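Local coordinates for CpuTA1 (Curtobacterium pusillum, PDB 5K3W), which binds pyridoxal-5'-phosphate in an interior pocket and belongs to the class IV aminotransferase family, with two subunits in the assembly, at residues I149-L154 / L266-S271; T210-V215 / Q228-G233. All coordinates share one frame; numbering follows the deposited sequence.

Contact 1. Residues I149-L154 / L266-S271. With PLP (pyridoxal-5'-phosphate), chain C.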
loop_
_atom_site.group_PDB
_atom_site.type_symbol
_atom_site.label_atom_id
_atom_site.label_comp_id
_atom_site.label_asym_id
_atom_site.label_seq_id
_atom_site.Cartn_x
_atom_site.Cartn_y
_atom_site.Cartn_z
ATOM N N ILE A 149 -8.793 6.467 24.715
ATOM C CA ILE A 149 -7.666 6.789 23.848
ATOM C C ILE A 149 -7.687 8.285 23.557
ATOM O O ILE A 149 -8.751 8.910 23.509
ATOM C CB ILE A 149 -7.700 6.017 22.505
ATOM C CG1 ILE A 149 -9.072 6.149 21.843
ATOM C CG2 ILE A 149 -7.308 4.561 22.671
ATOM C CD1 ILE A 149 -9.129 5.555 20.443
ATOM N N ARG A 150 -6.500 8.856 23.353
ATOM C CA ARG A 150 -6.357 10.204 22.820
ATOM C C ARG A 150 -6.188 10.155 21.303
ATOM O O ARG A 150 -5.428 9.336 20.773
ATOM C CB ARG A 150 -5.151 10.905 23.449
ATOM C CG ARG A 150 -5.176 10.963 24.968
ATOM C CD ARG A 150 -3.925 11.649 25.541
ATOM N NE ARG A 150 -3.732 13.022 25.070
ATOM C CZ ARG A 150 -4.326 14.095 25.591
ATOM N NH1 ARG A 150 -5.172 13.978 26.601
ATOM N NH2 ARG A 150 -4.086 15.294 25.088
ATOM N N VAL A 151 -6.882 11.047 20.603
ATOM C CA VAL A 151 -6.898 11.019 19.150
ATOM C C VAL A 151 -6.576 12.406 18.593
ATOM O O VAL A 151 -6.811 13.431 19.236
ATOM C CB VAL A 151 -8.265 10.499 18.629
ATOM C CG1 VAL A 151 -8.266 10.378 17.105
ATOM C CG2 VAL A 151 -8.592 9.152 19.270
ATOM N N VAL A 152 -6.043 12.434 17.377
ATOM C CA VAL A 152 -5.766 13.681 16.678
ATOM C C VAL A 152 -6.371 13.590 15.288
ATOM O O VAL A 152 -6.527 12.500 14.735
ATOM C CB VAL A 152 -4.251 13.979 16.603
ATOM C CG1 VAL A 152 -3.683 14.141 17.990
ATOM C CG2 VAL A 152 -3.517 12.859 15.884
ATOM N N THR A 153 -6.731 14.737 14.727
ATOM C CA THR A 153 -7.198 14.772 13.347
ATOM C C THR A 153 -6.027 15.030 12.402
ATOM O O THR A 153 -5.128 15.826 12.698
ATOM C CB THR A 153 -8.293 15.827 13.149
ATOM O OG1 THR A 153 -7.887 17.071 13.718
ATOM C CG2 THR A 153 -9.569 15.387 13.813
ATOM N N LEU A 154 -6.029 14.314 11.276
ATOM C CA LEU A 154 -4.977 14.390 10.267
ATOM C C LEU A 154 -5.595 14.480 8.880
ATOM O O LEU A 154 -6.576 13.793 8.568
ATOM C CB LEU A 154 -4.039 13.184 10.305
ATOM C CG LEU A 154 -3.144 12.982 11.528
ATOM C CD1 LEU A 154 -2.144 11.854 11.261
ATOM C CD2 LEU A 154 -2.429 14.276 11.940
ATOM N N LEU A 266 -17.282 10.516 21.521
ATOM C CA LEU A 266 -16.733 9.917 20.312
ATOM C C LEU A 266 -16.163 8.542 20.624
ATOM O O LEU A 266 -15.589 8.322 21.695
ATOM C CB LEU A 266 -15.619 10.770 19.704
ATOM C CG LEU A 266 -15.955 12.204 19.334
ATOM C CD1 LEU A 266 -14.676 12.929 18.988
ATOM C CD2 LEU A 266 -16.909 12.228 18.156
ATOM N N TRP A 267 -16.294 7.631 19.654
ATOM C CA TRP A 267 -15.628 6.334 19.687
ATOM C C TRP A 267 -14.975 6.047 18.342
ATOM O O TRP A 267 -15.480 6.447 17.289
ATOM C CB TRP A 267 -16.594 5.169 20.001
ATOM C CG TRP A 267 -17.324 5.272 21.297
ATOM C CD1 TRP A 267 -17.010 4.644 22.468
ATOM C CD2 TRP A 267 -18.511 6.032 21.552
ATOM N NE1 TRP A 267 -17.931 4.963 23.434
ATOM C CE2 TRP A 267 -18.865 5.812 22.897
ATOM C CE3 TRP A 267 -19.319 6.865 20.768
ATOM C CZ2 TRP A 267 -19.983 6.412 23.486
ATOM C CZ3 TRP A 267 -20.431 7.449 21.344
ATOM C CH2 TRP A 267 -20.752 7.225 22.693
ATOM N N LEU A 268 -13.848 5.342 18.392
ATOM C CA LEU A 268 -13.318 4.599 17.255
ATOM C C LEU A 268 -13.685 3.131 17.432
ATOM O O LEU A 268 -13.455 2.558 18.503
ATOM C CB LEU A 268 -11.800 4.740 17.159
ATOM C CG LEU A 268 -11.258 6.116 16.803
ATOM C CD1 LEU A 268 -9.794 6.006 16.441
ATOM C CD2 LEU A 268 -12.067 6.727 15.672
ATOM N N VAL A 269 -14.241 2.517 16.396
ATOM C CA VAL A 269 -14.673 1.122 16.483
ATOM C C VAL A 269 -14.040 0.315 15.352
ATOM O O VAL A 269 -13.858 0.815 14.238
ATOM C CB VAL A 269 -16.215 1.009 16.454
ATOM C CG1 VAL A 269 -16.820 1.831 17.576
ATOM C CG2 VAL A 269 -16.776 1.445 15.087
ATOM N N SER A 270 -13.697 -0.932 15.649
ATOM C CA SER A 270 -13.087 -1.839 14.683
ATOM C C SER A 270 -13.173 -3.245 15.265
ATOM O O SER A 270 -13.472 -3.422 16.451
ATOM C CB SER A 270 -11.638 -1.443 14.370
ATOM O OG SER A 270 -10.809 -1.562 15.506
ATOM N N SER A 271 -12.893 -4.248 14.420
ATOM C CA SER A 271 -13.283 -5.622 14.742
ATOM C C SER A 271 -12.587 -6.154 15.988
ATOM O O SER A 271 -13.233 -6.770 16.842
ATOM C CB SER A 271 -13.008 -6.557 13.569
ATOM O OG SER A 271 -13.956 -6.368 12.545
HETATM N N1 PLP C . -11.430 1.711 8.455
HETATM C C2 PLP C . -10.346 1.026 7.990
HETATM C C2A PLP C . -9.353 1.695 7.059
HETATM C C3 PLP C . -10.168 -0.293 8.362
HETATM O O3 PLP C . -9.049 -0.968 7.852
HETATM C C4 PLP C . -11.080 -0.904 9.189
HETATM C C4A PLP C . -10.932 -2.327 9.656
HETATM C C5 PLP C . -12.159 -0.220 9.659
HETATM C C6 PLP C . -12.332 1.100 9.278
HETATM C C5A PLP C . -13.147 -0.906 10.597
HETATM O O4P PLP C . -13.725 -2.067 10.029
HETATM P P PLP C . -14.188 -3.280 10.955
HETATM O O1P PLP C . -15.078 -2.787 12.074
HETATM O O2P PLP C . -13.000 -4.009 11.534
HETATM O O3P PLP C . -14.996 -4.252 10.134
#
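Two different beta sheets of the class IV aminotransferase fold meet where Leu268, on strand 265-270, reaches into the hydrophobic layer beside Ile149 and Val151 of strand 149-155. The strands share no backbone pairing and stand well apart, the closest CA atoms being those of Ile149 and Leu268 at 9.0 Å, so branched aliphatic side chains must span the gap. A chi1 of 50° turns CG1 of Ile149 over its own backbone, and an extended chi2 (173°) carries CD1 on to meet Leu268 CD1 at 4.1 Å. The two side chains cross at about a right angle and touch through their terminal methyls. Val151, two residues on and on the same face of its strand, brings CG2 to 4.4 Å from the same Leu268 CD1. Leucine suits the central place because its branch at CG lets one methyl, CD1, meet both neighbours, while the beta-branched Ile149 and Val151 are at ease in an extended strand. The contact is small, 95 Å² in all, buried and wholly apolar.

Farther along, the strand gives way to the cofactor pocket. Ser271 grips one phosphate oxygen of pyridoxal-5'-phosphate twice: its backbone N lies 2.9 Å from O2P and its OG donates to O2P at 2.7 Å. A short hydroxyl side chain lets both donors converge on one atom. Ser270, also small, lets its CA come to 3.4 Å from the cofactor's O1P.

Leu268 also packs on Asp195 and Ile197 of strand 195-199, and Val151 on Leu281 of strand 280-281, both neighbours of strand 149-155 in its sheet. Val269 instead packs against helix 234-245, whose Thr234 and Thr235 are further hydrogen-bond partners of the cofactor.

Contact 2. Residues T210-V215 / Q228-G233. With PLP (pyridoxal-5'-phosphate), chain C.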
loop_
_atom_site.group_PDB
_atom_site.type_symbol
_atom_site.label_atom_id
_atom_site.label_comp_id
_atom_site.label_asym_id
_atom_site.label_seq_id
_atom_site.Cartn_x
_atom_site.Cartn_y
_atom_site.Cartn_z
ATOM N N THR A 210 -7.588 2.488 10.838
ATOM C CA THR A 210 -7.991 1.095 11.001
ATOM C C THR A 210 -9.382 0.941 11.596
ATOM O O THR A 210 -9.710 -0.148 12.073
ATOM C CB THR A 210 -7.018 0.337 11.909
ATOM O OG1 THR A 210 -6.911 1.028 13.164
ATOM C CG2 THR A 210 -5.649 0.227 11.259
ATOM N N SER A 211 -10.203 1.990 11.593
ATOM C CA SER A 211 -11.419 1.997 12.393
ATOM C C SER A 211 -12.408 2.983 11.798
ATOM O O SER A 211 -12.068 3.791 10.935
ATOM C CB SER A 211 -11.120 2.389 13.837
ATOM O OG SER A 211 -10.654 3.727 13.846
ATOM N N ASN A 212 -13.634 2.920 12.289
ATOM C CA ASN A 212 -14.652 3.901 11.963
ATOM C C ASN A 212 -14.979 4.740 13.187
ATOM O O ASN A 212 -14.729 4.339 14.326
ATOM C CB ASN A 212 -15.914 3.231 11.425
ATOM C CG ASN A 212 -15.671 2.552 10.104
ATOM O OD1 ASN A 212 -15.444 1.348 10.049
ATOM N ND2 ASN A 212 -15.690 3.331 9.026
ATOM N N VAL A 213 -15.552 5.913 12.919
ATOM C CA VAL A 213 -15.798 6.950 13.911
ATOM C C VAL A 213 -17.279 6.961 14.257
ATOM O O VAL A 213 -18.126 7.029 13.360
ATOM C CB VAL A 213 -15.363 8.325 13.379
ATOM C CG1 VAL A 213 -15.463 9.372 14.467
ATOM C CG2 VAL A 213 -13.973 8.237 12.840
ATOM N N ILE A 214 -17.589 6.938 15.553
ATOM C CA ILE A 214 -18.957 7.039 16.056
ATOM C C ILE A 214 -19.103 8.353 16.813
ATOM O O ILE A 214 -18.292 8.668 17.695
ATOM C CB ILE A 214 -19.328 5.852 16.962
ATOM C CG1 ILE A 214 -19.087 4.523 16.239
ATOM C CG2 ILE A 214 -20.794 5.954 17.362
ATOM C CD1 ILE A 214 -19.925 4.369 15.016
ATOM N N VAL A 215 -20.139 9.112 16.478
ATOM C CA VAL A 215 -20.360 10.440 17.039
ATOM C C VAL A 215 -21.694 10.456 17.771
ATOM O O VAL A 215 -22.735 10.123 17.188
ATOM C CB VAL A 215 -20.336 11.529 15.951
ATOM C CG1 VAL A 215 -20.728 12.860 16.548
ATOM C CG2 VAL A 215 -18.962 11.618 15.311
ATOM N N GLN A 228 -18.101 7.973 1.238
ATOM C CA GLN A 228 -17.068 9.000 1.283
ATOM C C GLN A 228 -15.662 8.414 1.151
ATOM O O GLN A 228 -14.701 8.965 1.698
ATOM C CB GLN A 228 -17.183 9.804 2.581
ATOM C CG GLN A 228 -18.385 10.744 2.622
ATOM C CD GLN A 228 -18.619 11.339 4.003
ATOM O OE1 GLN A 228 -18.241 12.483 4.283
ATOM N NE2 GLN A 228 -19.250 10.564 4.873
ATOM N N GLY A 229 -15.523 7.311 0.424
ATOM C CA GLY A 229 -14.208 6.718 0.255
ATOM C C GLY A 229 -13.647 6.123 1.530
ATOM O O GLY A 229 -12.449 6.259 1.794
ATOM N N ILE A 230 -14.494 5.453 2.317
ATOM C CA ILE A 230 -14.145 4.842 3.590
ATOM C C ILE A 230 -14.746 3.441 3.611
ATOM O O ILE A 230 -15.593 3.092 2.785
ATOM C CB ILE A 230 -14.675 5.652 4.794
ATOM C CG1 ILE A 230 -16.205 5.538 4.858
ATOM C CG2 ILE A 230 -14.253 7.107 4.693
ATOM C CD1 ILE A 230 -16.835 6.199 6.052
ATOM N N LEU A 231 -14.330 2.652 4.598
ATOM C CA LEU A 231 -14.893 1.323 4.781
ATOM C C LEU A 231 -16.244 1.402 5.478
ATOM O O LEU A 231 -16.461 2.249 6.346
ATOM C CB LEU A 231 -13.951 0.441 5.603
ATOM C CG LEU A 231 -12.868 -0.352 4.871
ATOM C CD1 LEU A 231 -11.946 0.533 4.081
ATOM C CD2 LEU A 231 -12.072 -1.109 5.889
ATOM N N ALA A 232 -17.162 0.529 5.074
ATOM C CA ALA A 232 -18.352 0.256 5.869
ATOM C C ALA A 232 -17.924 -0.738 6.930
ATOM O O ALA A 232 -17.604 -1.885 6.612
ATOM C CB ALA A 232 -19.486 -0.304 5.014
ATOM N N GLY A 233 -17.854 -0.290 8.180
ATOM C CA GLY A 233 -17.302 -1.131 9.226
ATOM C C GLY A 233 -18.304 -2.172 9.698
ATOM O O GLY A 233 -19.478 -1.884 9.934
HETATM N N1 PLP C . -11.430 1.711 8.455
HETATM C C2 PLP C . -10.346 1.026 7.990
HETATM C C2A PLP C . -9.353 1.695 7.059
HETATM C C3 PLP C . -10.168 -0.293 8.362
HETATM O O3 PLP C . -9.049 -0.968 7.852
HETATM C C4 PLP C . -11.080 -0.904 9.189
HETATM C C4A PLP C . -10.932 -2.327 9.656
HETATM C C5 PLP C . -12.159 -0.220 9.659
HETATM C C6 PLP C . -12.332 1.100 9.278
HETATM C C5A PLP C . -13.147 -0.906 10.597
HETATM O O4P PLP C . -13.725 -2.067 10.029
HETATM P P PLP C . -14.188 -3.280 10.955
HETATM O O1P PLP C . -15.078 -2.787 12.074
HETATM O O2P PLP C . -13.000 -4.009 11.534
HETATM O O3P PLP C . -14.996 -4.252 10.134
#
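Asn212 extends from strand 212-217 to the irregular loop 228-233, its CB directed toward that loop. A chi1 of -66° swings CG away from the residue's own carbonyl, setting the carboxamide beside the C6 edge of the pyridoxal-5'-phosphate ring, within reach of the loop; CG comes to 3.7 Å from the cofactor's C6. From there the amide splits its work. OD1 lies 3.2 Å from Gly233 CA and equally near the cofactor's C6; glycine suits the spot because it puts no side chain in the way of this oxygen. ND2 donates a hydrogen bond of 3.0 Å to Leu231 O, bent to 143° at the hydrogen and arriving 29° off the carbonyl plane, while the methyl CD1 of Ile230 covers the nitrogen more loosely.

The bond probably helps to fix the loop, which leads into helix 234-245 with Gly233 at the N-cap and Thr234 and Thr235 hydrogen-bonded to the cofactor. This belongs to the pocket of the class IV aminotransferase fold, where the pyridine ring lies between two protein layers. Leu231 covers one face, its CD2 being 3.2 Å from the cofactor's C3, while Thr210 O approaches the opposite face at 3.3 Å from C4. Glu207, from the loop that precedes Thr210, accepts a hydrogen bond through OE1 from the backbone N of Leu231.

Contacts 1 and 2 have centres about 10 Å apart and share a sheet, since strands 265-270 and 212-217 are antiparallel neighbours in it. Probable backbone hydrogen bonds join them: Val269 N lies 2.8 Å from Asn212 O, and Trp267 O lies 2.8 Å from Ile214 N. In sequence, both segments of contact 2 fall between the two segments of contact 1. Both contacts run out into one cofactor pocket but serve different ends of pyridoxal-5'-phosphate, 266-271 its phosphate and contact 2 chiefly its ring. Near the pocket, Ser270 CB packs 3.3 Å from Thr210 O. The apolar meeting at Leu268 lies between the two sheets.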